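PDB 1RTR: geranyltranstransferase from Staphylococcus aureus, which probably joins isopentenyl diphosphate to allylic diphosphates to build farnesyl diphosphate, a step of isoprenoid biosynthesis. Local coordinates for residues L63-K66 and S67-A70; D127-D131 and E132-K136; Y206-H209 and L210-F214; K257-Y260 and H261-A265. All coordinates share one frame; numbering follows the deposited sequence.

Contact 1 (L63-K66 and S67-A70); sequences LGMK and SAIA
A buried helix start, where a short 3-10 segment runs into helix 65-83, is held by a backbone bond from Ala-68 to Gly-64 and by a water at Ser-67, with Met-65 packing on Ala-68 besides. Gly-64 sits at the N-cap, and its carbonyl O takes the N-H of Ala-68 at 2.8 Å. The next two rungs, Ile-69 N to Met-65 O and Ala-70 N to Lys-66 O, repeat that i to i+4 step. With CG swung away from the backbone N (chi1 -172°), the Met-65 thioether bends round so that CE lies 4.4 Å from Ala-68 CB; the modelled approach of CE to the Ile-69 side chain is too close to be trusted. In prenyl synthases of this all-helical fold, a helix such as 65-83 leads at its far end into the first aspartate-rich motif. At the near end the water bridges the start of the helix: it accepts from Ser-67 N at 2.7 Å, is hydrogen-bonded to Ser-67 OG at 2.8 Å, and lies 3.1 Å from Leu-63 O. Helix 6-18 covers Met-65 and Ile-69 with Val-13 and Leu-17, while Pro-47 and Leu-51 of helix 45-56 pack on Ala-68.

Contact 2 (D127-D131 and E132-K136); sequences DRLTD and EVKIK
Thr-130 caps the start of helix 131-145 by accepting from Val-133 N through its hydroxyl, OG1, at 3.2 Å with an N-H...O angle of 165°. OG1 stands between the backbone N and the carbonyl carbon (chi1 66°), a rotamer that turns it back over the first turn, where it also touches Val-133 CG2 at 3.4 Å. Two backbone bonds start the helix proper, Lys-134 N to Thr-130 O and Ile-135 N to Asp-131 O, both 3.0 Å.

The charged group is looser. Lys-134 lies alongside Asp-131, the two pointing the same way, and reaches back toward Asp-127; the salt bridges are long, 3.7 Å from NZ to Asp-131 OD2 and 3.9 Å from NZ to Asp-127 OD1. The ammonium is held more firmly by the backbone O of Asp-126, with a weak bond to Ser-124 O. The negative charge of Asp-131 near the helix N-terminus would probably interact favourably with the helix dipole.

The apolar pair is Leu-129 CB with Val-133 CB, 4.4 Å apart. Both side chains pack on Ile-192 of helix 179-193, and Asp-131, Glu-132, Lys-134 and Ile-135 touch the second subunit, where this turn links helix 105-124 to helix 131-145.

Contact 3 (Y206-H209 and L210-F214); sequences YSYH and LGMMF
This contact belongs to the long helix 197-227, which a few residues further on carries the second aspartate-rich motif of the polyprenyl synthase fold, and its signature is a Met-aromatic pair one turn apart, Tyr-208 with Met-212. Met-212 CG comes in over one face of the phenol ring, 4.0 Å from the centroid and 23° off the normal, displaced toward the rim, which makes a CH-pi contact; its closest ring atom is CZ, at 3.7 Å. The sulfur follows at a slant, SD standing 4.7 Å from the same centroid. The fit depends on both first torsions. Tyr-208 directs CG away from the backbone N (chi1 167°), which carries the ring over the following turn, and Met-212 turns its CG back beside its own N (chi1 -58°); the bends at chi2 and chi3 then bring SD obliquely to the ring and take CE away from it.

Tyr-208 also lies against its neighbour: CD1 stands over the centre of the His-209 imidazole, 3.7 Å above that plane. Around the helix from there, Tyr-206 and Leu-210 run side by side in the same direction, and Leu-210 CD2 touches Tyr-206 OH at 3.7 Å. Beneath the side chains the backbone steps regularly, for example Leu-210 N to Tyr-206 O at 2.9 Å.

The helix is enclosed on several sides. Tyr-206 OH bonds to Leu-281 O, while Leu-210 and Met-213 pack on Phe-288 of helix 279-289. Met-212 touches Lys-175 of helix 167-177, Ser-207 meets Val-186 of helix 179-193, and His-209 faces helix 245-270 through His-261.

Contact 4 (K257-Y260 and H261-A265); sequences KLTY and HRDAA
In one regular turn of helix 245-270 the carbonyls of Lys-257, Leu-258, Thr-259 and Tyr-260 accept from the N-H groups of residues 261 to 264, an i to i+4 ladder whose straightest bond, at 178°, is Arg-262 N to Leu-258 O, 2.9 Å long. On it the rings of Tyr-260 and His-261, adjacent in sequence, pack against one another. Their first torsions place them: Tyr-260 sends CG to the far side from its backbone N (chi1 157°), whereas His-261 CG lies beside its own. Tyr-260 CD2 sits over the centre of the imidazole, 3.7 Å above the plane, and its CE2 comes to 3.5 Å from His-261 CE1. The rings make an oblique pair, planes at 58°. His-261 CD2 also approaches the carbonyl O of Lys-257, at 3.4 Å.

Beside them on the same turn, Thr-259 and Asp-263 run side by side, with Thr-259 CG2 at 3.8 Å from Asp-263 OD1. Asp-263 OD2 takes a salt-bridging hydrogen bond from Arg-262 NE at 3.1 Å, in the guanidinium plane. The same guanidinium reaches Asp-286 through NH2 and makes a cation-pi contact with Tyr-289 of helix 279-289, and Thr-259 OG1 bonds to Tyr-289 OH.

His-261 ND1 probably pairs with the ND1 of His-209, which would need one ring to donate and the other to accept. That need, with the Lys-257 ammonium 6.3 Å from His-261 NE2, would probably disfavour both rings being positively charged at once, while the two carboxylates should keep Arg-262 charged and its guanidinium fixed in rotation.

In the fold
The four contacts form two pairs. Contacts 1 and 2 touch, their centres 12 Å apart: Leu-63 O lies 3.3 Å from Leu-129 CD2. Contacts 3 and 4, on successive helices 197-227 and 245-270, are closer still at 8 Å between centres, joined by the probable hydrogen bond between His-209 ND1 and His-261 ND1, 3.0 Å, and by Met-212 CB at 3.5 Å from His-261 NE2. Contacts 1 and 4 lie on opposite sides of the chain's centre, their centres 28 Å apart. Contacts 1 and 3 sit on the helices that bear the two aspartate-rich motifs expected to line the diphosphate site in this family, with nearest atoms about 14 Å apart.

Contact 1 (L63-K66 and S67-A70)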
loop_
_atom_site.group_PDB
_atom_site.type_symbol
_atom_site.label_atom_id
_atom_site.label_comp_id
_atom_site.label_asym_id
_atom_site.label_seq_id
_atom_site.Cartn_x
_atom_site.Cartn_y
_atom_site.Cartn_z
ATOM N N LEU A 63 19.810 -8.325 8.502
ATOM C CA LEU A 63 18.455 -8.763 8.845
ATOM C C LEU A 63 17.398 -7.737 8.436
ATOM O O LEU A 63 16.291 -8.105 8.059
ATOM C CB LEU A 63 18.342 -9.115 10.327
ATOM C CG LEU A 63 18.940 -10.444 10.809
ATOM C CD1 LEU A 63 18.789 -10.610 12.326
ATOM C CD2 LEU A 63 18.309 -11.638 10.111
ATOM N N GLY A 64 17.751 -6.457 8.471
ATOM C CA GLY A 64 16.793 -5.407 8.197
ATOM C C GLY A 64 16.861 -4.806 6.813
ATOM O O GLY A 64 16.174 -3.812 6.537
ATOM N N MET A 65 17.669 -5.390 5.933
ATOM C CA MET A 65 17.827 -4.820 4.595
ATOM C C MET A 65 16.522 -4.741 3.814
ATOM O O MET A 65 16.233 -3.705 3.210
ATOM C CB MET A 65 18.878 -5.543 3.759
ATOM C CG MET A 65 19.156 -4.799 2.438
ATOM S SD MET A 65 19.943 -3.191 2.720
ATOM C CE MET A 65 19.074 -2.203 1.802
ATOM N N LYS A 66 15.737 -5.820 3.817
ATOM C CA LYS A 66 14.480 -5.812 3.080
ATOM C C LYS A 66 13.515 -4.761 3.637
ATOM O O LYS A 66 12.907 -4.021 2.858
ATOM C CB LYS A 66 13.854 -7.212 3.007
ATOM C CG LYS A 66 14.525 -8.140 1.978
ATOM C CD LYS A 66 13.514 -9.079 1.312
ATOM C CE LYS A 66 14.103 -10.461 0.983
ATOM N NZ LYS A 66 14.877 -10.443 -0.300
ATOM N N SER A 67 13.409 -4.679 4.970
ATOM C CA SER A 67 12.582 -3.659 5.635
ATOM C C SER A 67 13.029 -2.243 5.272
ATOM O O SER A 67 12.198 -1.391 4.957
ATOM C CB SER A 67 12.597 -3.840 7.155
ATOM O OG SER A 67 11.912 -5.024 7.527
ATOM N N ALA A 68 14.350 -2.015 5.290
ATOM C CA ALA A 68 14.945 -0.759 4.844
ATOM C C ALA A 68 14.609 -0.440 3.389
ATOM O O ALA A 68 14.276 0.710 3.070
ATOM C CB ALA A 68 16.461 -0.771 5.057
ATOM N N ILE A 69 14.694 -1.440 2.509
ATOM C CA ILE A 69 14.322 -1.252 1.101
ATOM C C ILE A 69 12.843 -0.891 0.989
ATOM O O ILE A 69 12.483 0.073 0.303
ATOM C CB ILE A 69 14.628 -2.518 0.252
ATOM C CG1 ILE A 69 16.130 -2.824 0.221
ATOM C CG2 ILE A 69 14.106 -2.358 -1.159
ATOM C CD1 ILE A 69 16.994 -1.693 -0.375
ATOM N N ALA A 70 11.993 -1.673 1.659
ATOM C CA ALA A 70 10.573 -1.352 1.786
ATOM C C ALA A 70 10.363 0.090 2.233
ATOM O O ALA A 70 9.614 0.835 1.603
ATOM C CB ALA A 70 9.892 -2.302 2.739
HETATM O O HOH W 1 13.932 -6.719 6.698
#

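Contact 2 (D127-D131 and E132-K136)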
loop_
_atom_site.group_PDB
_atom_site.type_symbol
_atom_site.label_atom_id
_atom_site.label_comp_id
_atom_site.label_asym_id
_atom_site.label_seq_id
_atom_site.Cartn_x
_atom_site.Cartn_y
_atom_site.Cartn_z
ATOM N N ASP A 127 12.935 -14.009 4.252
ATOM C CA ASP A 127 13.191 -15.264 4.969
ATOM C C ASP A 127 14.215 -15.175 6.100
ATOM O O ASP A 127 14.437 -16.151 6.820
ATOM C CB ASP A 127 13.570 -16.374 3.980
ATOM C CG ASP A 127 12.357 -16.928 3.234
ATOM O OD1 ASP A 127 11.196 -16.721 3.709
ATOM O OD2 ASP A 127 12.463 -17.575 2.162
ATOM N N ARG A 128 14.831 -14.009 6.269
ATOM C CA ARG A 128 15.759 -13.808 7.376
ATOM C C ARG A 128 15.008 -13.546 8.696
ATOM O O ARG A 128 15.582 -13.648 9.781
ATOM C CB ARG A 128 16.752 -12.696 7.045
ATOM C CG ARG A 128 17.365 -12.840 5.658
ATOM C CD ARG A 128 18.840 -12.507 5.567
ATOM N NE ARG A 128 19.067 -11.281 4.797
ATOM C CZ ARG A 128 19.723 -11.206 3.637
ATOM N NH1 ARG A 128 19.861 -10.030 3.038
ATOM N NH2 ARG A 128 20.239 -12.291 3.068
ATOM N N LEU A 129 13.717 -13.236 8.586
ATOM C CA LEU A 129 12.869 -12.965 9.740
ATOM C C LEU A 129 11.789 -14.019 9.879
ATOM O O LEU A 129 11.300 -14.551 8.891
ATOM C CB LEU A 129 12.208 -11.583 9.627
ATOM C CG LEU A 129 12.937 -10.387 8.998
ATOM C CD1 LEU A 129 11.982 -9.221 8.831
ATOM C CD2 LEU A 129 14.153 -9.962 9.821
ATOM N N THR A 130 11.417 -14.309 11.119
ATOM C CA THR A 130 10.305 -15.210 11.411
ATOM C C THR A 130 9.010 -14.544 10.989
ATOM O O THR A 130 8.964 -13.327 10.767
ATOM C CB THR A 130 10.233 -15.546 12.932
ATOM O OG1 THR A 130 9.909 -14.356 13.677
ATOM C CG2 THR A 130 11.612 -15.988 13.480
ATOM N N ASP A 131 7.951 -15.336 10.896
ATOM C CA ASP A 131 6.642 -14.796 10.574
ATOM C C ASP A 131 6.139 -13.847 11.671
ATOM O O ASP A 131 5.485 -12.831 11.379
ATOM C CB ASP A 131 5.662 -15.933 10.259
ATOM C CG ASP A 131 6.002 -16.641 8.940
ATOM O OD1 ASP A 131 5.412 -17.718 8.668
ATOM O OD2 ASP A 131 6.847 -16.191 8.118
ATOM N N GLU A 132 6.475 -14.159 12.920
ATOM C CA GLU A 132 6.117 -13.299 14.041
ATOM C C GLU A 132 6.732 -11.884 13.895
ATOM O O GLU A 132 6.027 -10.883 14.027
ATOM C CB GLU A 132 6.462 -13.977 15.381
ATOM C CG GLU A 132 6.971 -13.049 16.478
ATOM C CD GLU A 132 6.262 -13.254 17.799
ATOM O OE1 GLU A 132 6.862 -13.881 18.705
ATOM O OE2 GLU A 132 5.103 -12.779 17.932
ATOM N N VAL A 133 8.021 -11.800 13.584
ATOM C CA VAL A 133 8.675 -10.503 13.445
ATOM C C VAL A 133 8.161 -9.791 12.186
ATOM O O VAL A 133 7.991 -8.568 12.173
ATOM C CB VAL A 133 10.235 -10.635 13.457
ATOM C CG1 VAL A 133 10.912 -9.310 13.249
ATOM C CG2 VAL A 133 10.714 -11.244 14.761
ATOM N N LYS A 134 7.893 -10.564 11.136
ATOM C CA LYS A 134 7.393 -10.011 9.879
ATOM C C LYS A 134 6.065 -9.287 10.066
ATOM O O LYS A 134 5.866 -8.196 9.531
ATOM C CB LYS A 134 7.222 -11.118 8.840
ATOM C CG LYS A 134 8.477 -11.464 8.074
ATOM C CD LYS A 134 8.126 -12.358 6.909
ATOM C CE LYS A 134 8.639 -13.762 7.114
ATOM N NZ LYS A 134 9.010 -14.277 5.794
ATOM N N ILE A 135 5.160 -9.897 10.825
ATOM C CA ILE A 135 3.887 -9.264 11.148
ATOM C C ILE A 135 4.104 -7.940 11.886
ATOM O O ILE A 135 3.518 -6.930 11.521
ATOM C CB ILE A 135 2.962 -10.246 11.931
ATOM C CG1 ILE A 135 2.507 -11.400 11.025
ATOM C CG2 ILE A 135 1.746 -9.542 12.498
ATOM C CD1 ILE A 135 1.907 -10.975 9.679
ATOM N N LYS A 136 4.990 -7.939 12.881
ATOM C CA LYS A 136 5.268 -6.745 13.674
ATOM C C LYS A 136 5.725 -5.577 12.813
ATOM O O LYS A 136 5.199 -4.460 12.948
ATOM C CB LYS A 136 6.305 -7.041 14.743
ATOM C CG LYS A 136 5.768 -7.843 15.890
ATOM C CD LYS A 136 6.782 -7.858 17.010
ATOM C CE LYS A 136 6.650 -9.108 17.856
ATOM N NZ LYS A 136 7.685 -9.090 18.923
#

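Contact 3 (Y206-H209 and L210-F214)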
loop_
_atom_site.group_PDB
_atom_site.type_symbol
_atom_site.label_atom_id
_atom_site.label_comp_id
_atom_site.label_asym_id
_atom_site.label_seq_id
_atom_site.Cartn_x
_atom_site.Cartn_y
_atom_site.Cartn_z
ATOM N N TYR A 206 13.439 8.779 21.530
ATOM C CA TYR A 206 14.573 9.199 20.731
ATOM C C TYR A 206 14.105 9.476 19.316
ATOM O O TYR A 206 14.397 10.542 18.771
ATOM C CB TYR A 206 15.704 8.163 20.753
ATOM C CG TYR A 206 16.671 8.304 19.586
ATOM C CD1 TYR A 206 16.512 7.545 18.422
ATOM C CD2 TYR A 206 17.723 9.213 19.636
ATOM C CE1 TYR A 206 17.401 7.678 17.346
ATOM C CE2 TYR A 206 18.607 9.357 18.569
ATOM C CZ TYR A 206 18.447 8.582 17.436
ATOM O OH TYR A 206 19.317 8.730 16.390
ATOM N N SER A 207 13.359 8.538 18.723
ATOM C CA SER A 207 12.951 8.666 17.315
ATOM C C SER A 207 11.999 9.826 17.084
ATOM O O SER A 207 12.107 10.538 16.078
ATOM C CB SER A 207 12.346 7.362 16.788
ATOM O OG SER A 207 11.002 7.219 17.211
ATOM N N TYR A 208 11.076 10.022 18.025
ATOM C CA TYR A 208 10.172 11.168 17.970
ATOM C C TYR A 208 10.925 12.498 17.943
ATOM O O TYR A 208 10.682 13.334 17.064
ATOM C CB TYR A 208 9.173 11.155 19.133
ATOM C CG TYR A 208 8.453 12.474 19.268
ATOM C CD1 TYR A 208 8.861 13.419 20.221
ATOM C CD2 TYR A 208 7.379 12.793 18.434
ATOM C CE1 TYR A 208 8.206 14.638 20.350
ATOM C CE2 TYR A 208 6.719 14.020 18.546
ATOM C CZ TYR A 208 7.139 14.936 19.510
ATOM O OH TYR A 208 6.500 16.146 19.638
ATOM N N HIS A 209 11.845 12.690 18.889
ATOM C CA HIS A 209 12.606 13.948 18.962
ATOM C C HIS A 209 13.506 14.127 17.762
ATOM O O HIS A 209 13.588 15.226 17.189
ATOM C CB HIS A 209 13.400 14.052 20.271
ATOM C CG HIS A 209 12.529 14.182 21.476
ATOM N ND1 HIS A 209 11.703 15.268 21.678
ATOM C CD2 HIS A 209 12.317 13.346 22.517
ATOM C CE1 HIS A 209 11.029 15.099 22.804
ATOM N NE2 HIS A 209 11.383 13.941 23.335
ATOM N N LEU A 210 14.159 13.039 17.352
ATOM C CA LEU A 210 14.985 13.075 16.146
ATOM C C LEU A 210 14.158 13.545 14.949
ATOM O O LEU A 210 14.633 14.340 14.136
ATOM C CB LEU A 210 15.606 11.707 15.868
ATOM C CG LEU A 210 16.490 11.617 14.623
ATOM C CD1 LEU A 210 17.808 12.333 14.895
ATOM C CD2 LEU A 210 16.725 10.160 14.240
ATOM N N GLY A 211 12.917 13.064 14.864
ATOM C CA GLY A 211 12.016 13.433 13.786
ATOM C C GLY A 211 11.640 14.898 13.762
ATOM O O GLY A 211 11.621 15.518 12.695
ATOM N N MET A 212 11.330 15.452 14.930
ATOM C CA MET A 212 11.001 16.874 15.031
ATOM C C MET A 212 12.204 17.767 14.679
ATOM O O MET A 212 12.031 18.819 14.066
ATOM C CB MET A 212 10.406 17.214 16.404
ATOM C CG MET A 212 9.122 16.408 16.769
ATOM S SD MET A 212 7.737 16.384 15.519
ATOM C CE MET A 212 7.410 18.090 15.353
ATOM N N MET A 213 13.421 17.330 15.017
ATOM C CA MET A 213 14.638 18.059 14.611
ATOM C C MET A 213 14.649 18.356 13.124
ATOM O O MET A 213 14.943 19.479 12.708
ATOM C CB MET A 213 15.919 17.297 14.978
ATOM C CG MET A 213 16.161 17.129 16.478
ATOM S SD MET A 213 17.695 16.279 16.809
ATOM C CE MET A 213 18.805 17.457 16.060
ATOM N N PHE A 214 14.305 17.339 12.342
ATOM C CA PHE A 214 14.413 17.332 10.878
ATOM C C PHE A 214 13.880 18.605 10.205
ATOM O O PHE A 214 14.591 19.269 9.447
ATOM C CB PHE A 214 13.674 16.086 10.352
ATOM C CG PHE A 214 13.974 15.737 8.921
ATOM C CD1 PHE A 214 14.481 14.477 8.603
ATOM C CD2 PHE A 214 13.709 16.640 7.884
ATOM C CE1 PHE A 214 14.749 14.128 7.270
ATOM C CE2 PHE A 214 13.980 16.310 6.546
ATOM C CZ PHE A 214 14.498 15.048 6.237
#

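Contact 4 (K257-Y260 and H261-A265)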
loop_
_atom_site.group_PDB
_atom_site.type_symbol
_atom_site.label_atom_id
_atom_site.label_comp_id
_atom_site.label_asym_id
_atom_site.label_seq_id
_atom_site.Cartn_x
_atom_site.Cartn_y
_atom_site.Cartn_z
ATOM N N LYS A 257 13.758 25.565 19.845
ATOM C CA LYS A 257 12.970 24.363 19.616
ATOM C C LYS A 257 13.868 23.218 19.160
ATOM O O LYS A 257 13.828 22.119 19.731
ATOM C CB LYS A 257 11.876 24.636 18.578
ATOM C CG LYS A 257 10.601 23.882 18.838
ATOM C CD LYS A 257 10.106 24.140 20.246
ATOM C CE LYS A 257 8.628 24.440 20.284
ATOM N NZ LYS A 257 8.251 24.678 21.710
ATOM N N LEU A 258 14.693 23.510 18.155
ATOM C CA LEU A 258 15.693 22.581 17.661
ATOM C C LEU A 258 16.522 22.035 18.799
ATOM O O LEU A 258 16.599 20.816 18.987
ATOM C CB LEU A 258 16.599 23.256 16.627
ATOM C CG LEU A 258 17.629 22.390 15.878
ATOM C CD1 LEU A 258 17.135 20.962 15.567
ATOM C CD2 LEU A 258 18.043 23.088 14.600
ATOM N N THR A 259 17.128 22.935 19.570
ATOM C CA THR A 259 18.017 22.550 20.665
ATOM C C THR A 259 17.300 21.688 21.683
ATOM O O THR A 259 17.871 20.729 22.187
ATOM C CB THR A 259 18.638 23.812 21.324
ATOM O OG1 THR A 259 19.480 24.477 20.370
ATOM C CG2 THR A 259 19.595 23.450 22.458
ATOM N N TYR A 260 16.049 22.023 21.981
ATOM C CA TYR A 260 15.253 21.232 22.914
ATOM C C TYR A 260 15.076 19.763 22.442
ATOM O O TYR A 260 15.188 18.824 23.232
ATOM C CB TYR A 260 13.895 21.895 23.159
ATOM C CG TYR A 260 12.856 20.913 23.633
ATOM C CD1 TYR A 260 12.872 20.437 24.945
ATOM C CD2 TYR A 260 11.891 20.415 22.755
ATOM C CE1 TYR A 260 11.930 19.509 25.375
ATOM C CE2 TYR A 260 10.951 19.488 23.177
ATOM C CZ TYR A 260 10.978 19.040 24.485
ATOM O OH TYR A 260 10.048 18.126 24.909
ATOM N N HIS A 261 14.790 19.578 21.158
ATOM C CA HIS A 261 14.662 18.242 20.592
ATOM C C HIS A 261 16.008 17.502 20.534
ATOM O O HIS A 261 16.092 16.316 20.894
ATOM C CB HIS A 261 14.003 18.316 19.215
ATOM C CG HIS A 261 12.539 18.596 19.282
ATOM N ND1 HIS A 261 11.673 17.822 20.025
ATOM C CD2 HIS A 261 11.794 19.588 18.744
ATOM C CE1 HIS A 261 10.452 18.316 19.925
ATOM N NE2 HIS A 261 10.499 19.389 19.154
ATOM N N ARG A 262 17.044 18.225 20.094
ATOM C CA ARG A 262 18.434 17.763 20.148
ATOM C C ARG A 262 18.735 17.237 21.542
ATOM O O ARG A 262 19.202 16.119 21.694
ATOM C CB ARG A 262 19.383 18.919 19.785
ATOM C CG ARG A 262 20.892 18.610 19.720
ATOM C CD ARG A 262 21.489 18.063 21.015
ATOM N NE ARG A 262 22.483 18.935 21.653
ATOM C CZ ARG A 262 23.747 19.060 21.260
ATOM N NH1 ARG A 262 24.562 19.853 21.930
ATOM N NH2 ARG A 262 24.199 18.396 20.200
ATOM N N ASP A 263 18.422 18.030 22.561
ATOM C CA ASP A 263 18.753 17.674 23.931
ATOM C C ASP A 263 17.962 16.487 24.424
ATOM O O ASP A 263 18.486 15.653 25.150
ATOM C CB ASP A 263 18.554 18.870 24.871
ATOM C CG ASP A 263 19.635 19.920 24.716
ATOM O OD1 ASP A 263 19.502 21.006 25.319
ATOM O OD2 ASP A 263 20.654 19.755 24.003
ATOM N N ALA A 264 16.693 16.415 24.039
ATOM C CA ALA A 264 15.821 15.318 24.474
ATOM C C ALA A 264 16.194 14.006 23.776
ATOM O O ALA A 264 16.107 12.939 24.377
ATOM C CB ALA A 264 14.347 15.670 24.255
ATOM N N ALA A 265 16.628 14.108 22.519
ATOM C CA ALA A 265 17.155 12.969 21.768
ATOM C C ALA A 265 18.398 12.424 22.460
ATOM O O ALA A 265 18.401 11.265 22.903
ATOM C CB ALA A 265 17.472 13.363 20.334
#